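Local coordinates for protein probable oxidoreductase (Mycobacterium abscessus, PDB 4EYE) that is probably an oxidoreductase of the zinc-binding dehydrogenase and quinone reductase family, with substrate and reaction not established, at residues D229-P234 with D241-T246; R245-E250 with R274-I279. One frame throughout, in Å; residues are numbered along the deposited sequence.

Interaction 1: residues D229-P234 with D241-T246; sequences DMVVDP and DDAVRT
V231 points its forked side chain from the strand toward helix 240-245 and T246 beyond it. CG1 faces the methyl of A243, CG1 to CB 4.3 Å, a loose apolar contact. CG2 is turned toward the hydroxyl of T246, with CG2 to OG1 3.6 Å, and more loosely toward A243 O, 4.1 Å from CG2; the side chains of V231 and T246 cross at about a right angle. This split follows from a first torsion of 167°, which sets CG1 anti to the backbone N and leaves CG2 anti to the carbonyl carbon.

A polar atom facing a methyl in a buried place needs a partner, and T246 finds one on its own side: OG1 donates to A243 O at 2.7 Å, in the carbonyl plane. The same oxygen accepts from T246 N at 2.9 Å, so both N-H and hydroxyl of T246 converge on the one carbonyl oxygen of A243. A beta-branched valine suits the extended strand, and the small alanine lets the helix come near, with V231 CA and A243 CA 7.3 Å apart.

The contact belongs to a beta-alpha-beta unit of the six-stranded parallel sheet expected of a Rossmann-type nucleotide-binding domain. L253 of strand 251-255 touches both V231 and A243, L164 of strand 162-165 touches V231 and T246, and helix 215-222 packs against T246 through A216 and V219.

Interaction 2: residues R245-E250 with R274-I279; sequences RTLASE and RNASLI
L247 reaches across to A276 with one branch of its fork, CD1 lying 3.7 Å from A276 CB. Its first torsion, -77°, places CG anti to the carbonyl carbon and beside the backbone N; from there the second torsion, close to fully extended, carries CD1 toward the segment R274-I279. A leucine suits this spot because it can span the gap from a buried position, while alanine offers a single methyl that takes up little room beside it.

Farther along, E250 and N275 meet chiefly through the backbone. E250 N donates to N275 O at 2.8 Å, but the angle of 118° at the hydrogen makes this a weak, strongly bent bond, and the position of that oxygen is uncertain. The side chain of E250 starts away from the partner segment, and the approach of its CB to N275 O shares the doubt about that oxygen. Beyond CG the chain runs on extended, and a charged residue suits this exposed corner. E250 has a positive phi of 61°, a left-handed backbone conformation that belongs to the corner made by S249 and E250.

Chemically, the contact pairs one small apolar touch with one poor polar link, and the side-chain carboxylate and amide of E250 and N275 contribute no bond across it. Its hold is therefore modest, as befits a surface contact; strand pairing is made instead by backbone bonds of S277 with G251 and L253.

From the N terminus, strand 228-233 comes first, and interaction 1 closes the short connection into helix 240-245. The chain then passes through R245 and T246, which both contacts share, so interaction 2 begins where interaction 1 ends. It closes a longer loop, running out through strand 251-255 and back to the start of strand 277-280. The loops thus follow one another, overlapping at that junction, and neither nests within the other. Their centres lie about 8 Å apart, joined by V231 CG2 packing on L247 CD2 at 3.7 Å. Interaction 1 ties helix 240-245 and T246 to inner strand 228-233; interaction 2 ties the segment after the helix to the loop entering edge strand 277-280.

Interaction 1: residues D229-P234 with D241-T246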
# COMPACT_ATOMS: atom_id res chain seq x y z
N ASP A 229 -10.67 -0.37 -20.09
CA ASP A 229 -9.48 0.29 -20.62
C ASP A 229 -8.22 -0.10 -19.90
O ASP A 229 -7.15 -0.09 -20.49
CB ASP A 229 -9.67 1.78 -20.51
CG ASP A 229 -10.87 2.24 -21.30
OD1 ASP A 229 -10.85 2.03 -22.53
OD2 ASP A 229 -11.78 2.81 -20.70
N MET A 230 -8.38 -0.43 -18.63
CA MET A 230 -7.28 -0.76 -17.76
C MET A 230 -7.68 -1.77 -16.72
O MET A 230 -8.78 -1.74 -16.19
CB MET A 230 -6.78 0.52 -17.04
CG MET A 230 -5.56 0.30 -16.14
SD MET A 230 -5.04 1.86 -15.39
CE MET A 230 -4.54 2.76 -16.87
N VAL A 231 -6.75 -2.66 -16.42
CA VAL A 231 -6.93 -3.62 -15.36
C VAL A 231 -5.82 -3.40 -14.36
O VAL A 231 -4.65 -3.25 -14.74
CB VAL A 231 -6.91 -5.08 -15.90
CG1 VAL A 231 -6.77 -6.07 -14.75
CG2 VAL A 231 -8.11 -5.39 -16.78
N VAL A 232 -6.16 -3.38 -13.07
CA VAL A 232 -5.17 -3.41 -11.99
C VAL A 232 -5.18 -4.78 -11.35
O VAL A 232 -6.21 -5.25 -10.84
CB VAL A 232 -5.43 -2.31 -10.94
CG1 VAL A 232 -4.46 -2.46 -9.73
CG2 VAL A 232 -5.27 -0.93 -11.60
N ASP A 233 -4.04 -5.43 -11.40
CA ASP A 233 -3.92 -6.81 -10.92
C ASP A 233 -2.84 -6.96 -9.86
O ASP A 233 -1.66 -7.04 -10.20
CB ASP A 233 -3.61 -7.74 -12.09
CG ASP A 233 -3.52 -9.19 -11.65
OD1 ASP A 233 -3.95 -9.52 -10.51
OD2 ASP A 233 -3.00 -10.01 -12.44
N PRO A 234 -3.23 -6.95 -8.56
CA PRO A 234 -2.29 -7.17 -7.47
C PRO A 234 -2.26 -8.64 -7.01
O PRO A 234 -1.59 -8.95 -6.04
CB PRO A 234 -2.85 -6.28 -6.36
CG PRO A 234 -4.31 -6.21 -6.61
CD PRO A 234 -4.58 -6.70 -8.02
N ASP A 241 -5.21 -14.92 -17.22
CA ASP A 241 -5.65 -14.95 -18.62
C ASP A 241 -7.09 -14.51 -18.74
O ASP A 241 -7.49 -13.93 -19.75
CB ASP A 241 -5.44 -16.34 -19.26
CG ASP A 241 -4.01 -16.55 -19.76
OD1 ASP A 241 -3.56 -15.82 -20.67
OD2 ASP A 241 -3.33 -17.46 -19.26
N ASP A 242 -7.89 -14.78 -17.70
CA ASP A 242 -9.23 -14.24 -17.64
C ASP A 242 -9.20 -12.70 -17.62
O ASP A 242 -9.98 -12.06 -18.30
CB ASP A 242 -10.00 -14.78 -16.43
CG ASP A 242 -10.51 -16.21 -16.63
OD1 ASP A 242 -11.09 -16.52 -17.69
OD2 ASP A 242 -10.35 -17.01 -15.69
N ALA A 243 -8.29 -12.12 -16.85
CA ALA A 243 -8.19 -10.66 -16.77
C ALA A 243 -7.95 -10.05 -18.14
O ALA A 243 -8.60 -9.11 -18.50
CB ALA A 243 -7.07 -10.24 -15.84
N VAL A 244 -6.99 -10.61 -18.86
CA VAL A 244 -6.67 -10.15 -20.21
C VAL A 244 -7.90 -10.14 -21.09
O VAL A 244 -8.13 -9.18 -21.82
CB VAL A 244 -5.53 -11.02 -20.80
CG1 VAL A 244 -5.20 -10.61 -22.24
CG2 VAL A 244 -4.29 -10.89 -19.94
N ARG A 245 -8.75 -11.16 -20.95
CA ARG A 245 -10.00 -11.26 -21.72
C ARG A 245 -10.96 -10.10 -21.53
O ARG A 245 -11.84 -9.87 -22.36
CB ARG A 245 -10.76 -12.58 -21.41
CG ARG A 245 -10.44 -13.74 -22.35
CD ARG A 245 -10.87 -15.11 -21.83
NE ARG A 245 -12.32 -15.32 -21.82
CZ ARG A 245 -13.07 -15.50 -20.73
NH1 ARG A 245 -14.38 -15.69 -20.87
NH2 ARG A 245 -12.54 -15.51 -19.51
N THR A 246 -10.83 -9.38 -20.41
CA THR A 246 -11.75 -8.26 -20.18
C THR A 246 -11.30 -6.98 -20.90
O THR A 246 -12.01 -5.98 -20.87
CB THR A 246 -11.93 -7.99 -18.66
OG1 THR A 246 -10.73 -7.45 -18.12
CG2 THR A 246 -12.31 -9.29 -17.89

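Interaction 2: residues R245-E250 with R274-I279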
# COMPACT_ATOMS: atom_id res chain seq x y z
N ARG A 245 -8.75 -11.16 -20.95
CA ARG A 245 -10.00 -11.26 -21.72
C ARG A 245 -10.96 -10.10 -21.53
O ARG A 245 -11.84 -9.87 -22.36
CB ARG A 245 -10.76 -12.58 -21.41
CG ARG A 245 -10.44 -13.74 -22.35
CD ARG A 245 -10.87 -15.11 -21.83
NE ARG A 245 -12.32 -15.32 -21.82
CZ ARG A 245 -13.07 -15.50 -20.73
NH1 ARG A 245 -14.38 -15.69 -20.87
NH2 ARG A 245 -12.54 -15.51 -19.51
N THR A 246 -10.83 -9.38 -20.41
CA THR A 246 -11.75 -8.26 -20.18
C THR A 246 -11.30 -6.98 -20.90
O THR A 246 -12.01 -5.98 -20.87
CB THR A 246 -11.93 -7.99 -18.66
OG1 THR A 246 -10.73 -7.45 -18.12
CG2 THR A 246 -12.31 -9.29 -17.89
N LEU A 247 -10.13 -6.99 -21.52
CA LEU A 247 -9.52 -5.73 -21.99
C LEU A 247 -10.09 -5.24 -23.30
O LEU A 247 -10.35 -6.04 -24.22
CB LEU A 247 -8.02 -5.90 -22.16
CG LEU A 247 -7.21 -5.89 -20.88
CD1 LEU A 247 -5.80 -6.39 -21.21
CD2 LEU A 247 -7.20 -4.50 -20.25
N ALA A 248 -10.30 -3.93 -23.39
CA ALA A 248 -10.67 -3.29 -24.65
C ALA A 248 -9.49 -3.33 -25.58
O ALA A 248 -8.35 -3.64 -25.17
CB ALA A 248 -11.09 -1.85 -24.41
N SER A 249 -9.76 -2.96 -26.83
CA SER A 249 -8.70 -2.64 -27.76
C SER A 249 -7.80 -1.57 -27.17
O SER A 249 -8.27 -0.58 -26.66
CB SER A 249 -9.27 -2.15 -29.10
OG SER A 249 -8.23 -1.59 -29.89
N GLU A 250 -6.49 -1.79 -27.27
CA GLU A 250 -5.49 -0.89 -26.74
C GLU A 250 -5.60 -0.73 -25.21
O GLU A 250 -5.03 0.20 -24.66
CB GLU A 250 -5.51 0.46 -27.45
CG GLU A 250 -5.32 0.38 -28.96
CD GLU A 250 -5.35 1.77 -29.58
OE1 GLU A 250 -6.44 2.28 -29.84
OE2 GLU A 250 -4.29 2.36 -29.82
N ARG A 274 -3.73 -9.52 -28.28
CA ARG A 274 -4.27 -8.65 -29.32
C ARG A 274 -3.53 -7.30 -29.24
O ARG A 274 -2.32 -7.28 -29.04
CB ARG A 274 -5.78 -8.47 -29.15
N ASN A 275 -4.23 -6.18 -29.34
CA ASN A 275 -3.59 -4.89 -29.18
C ASN A 275 -3.76 -4.39 -27.72
O ASN A 275 -4.12 -3.24 -27.50
CB ASN A 275 -4.11 -3.91 -30.20
CG ASN A 275 -3.75 -4.33 -31.62
OD1 ASN A 275 -2.59 -4.24 -31.98
ND2 ASN A 275 -4.73 -4.85 -32.40
N ALA A 276 -3.45 -5.27 -26.77
CA ALA A 276 -3.32 -4.90 -25.36
C ALA A 276 -1.85 -4.87 -24.91
O ALA A 276 -0.93 -5.40 -25.61
CB ALA A 276 -4.12 -5.86 -24.51
N SER A 277 -1.64 -4.22 -23.76
CA SER A 277 -0.32 -4.08 -23.17
C SER A 277 -0.26 -4.63 -21.75
O SER A 277 -1.17 -4.41 -20.96
CB SER A 277 0.08 -2.60 -23.13
OG SER A 277 0.22 -2.08 -24.43
N LEU A 278 0.83 -5.31 -21.43
CA LEU A 278 1.16 -5.68 -20.07
C LEU A 278 2.17 -4.68 -19.57
O LEU A 278 3.29 -4.62 -20.09
CB LEU A 278 1.83 -7.07 -20.02
N ILE A 279 1.79 -3.95 -18.52
CA ILE A 279 2.56 -2.81 -18.02
C ILE A 279 3.15 -3.17 -16.65
O ILE A 279 2.43 -3.36 -15.66
CB ILE A 279 1.68 -1.55 -17.96
CG1 ILE A 279 1.20 -1.21 -19.38
CG2 ILE A 279 2.42 -0.37 -17.33
CD1 ILE A 279 0.15 -0.14 -19.39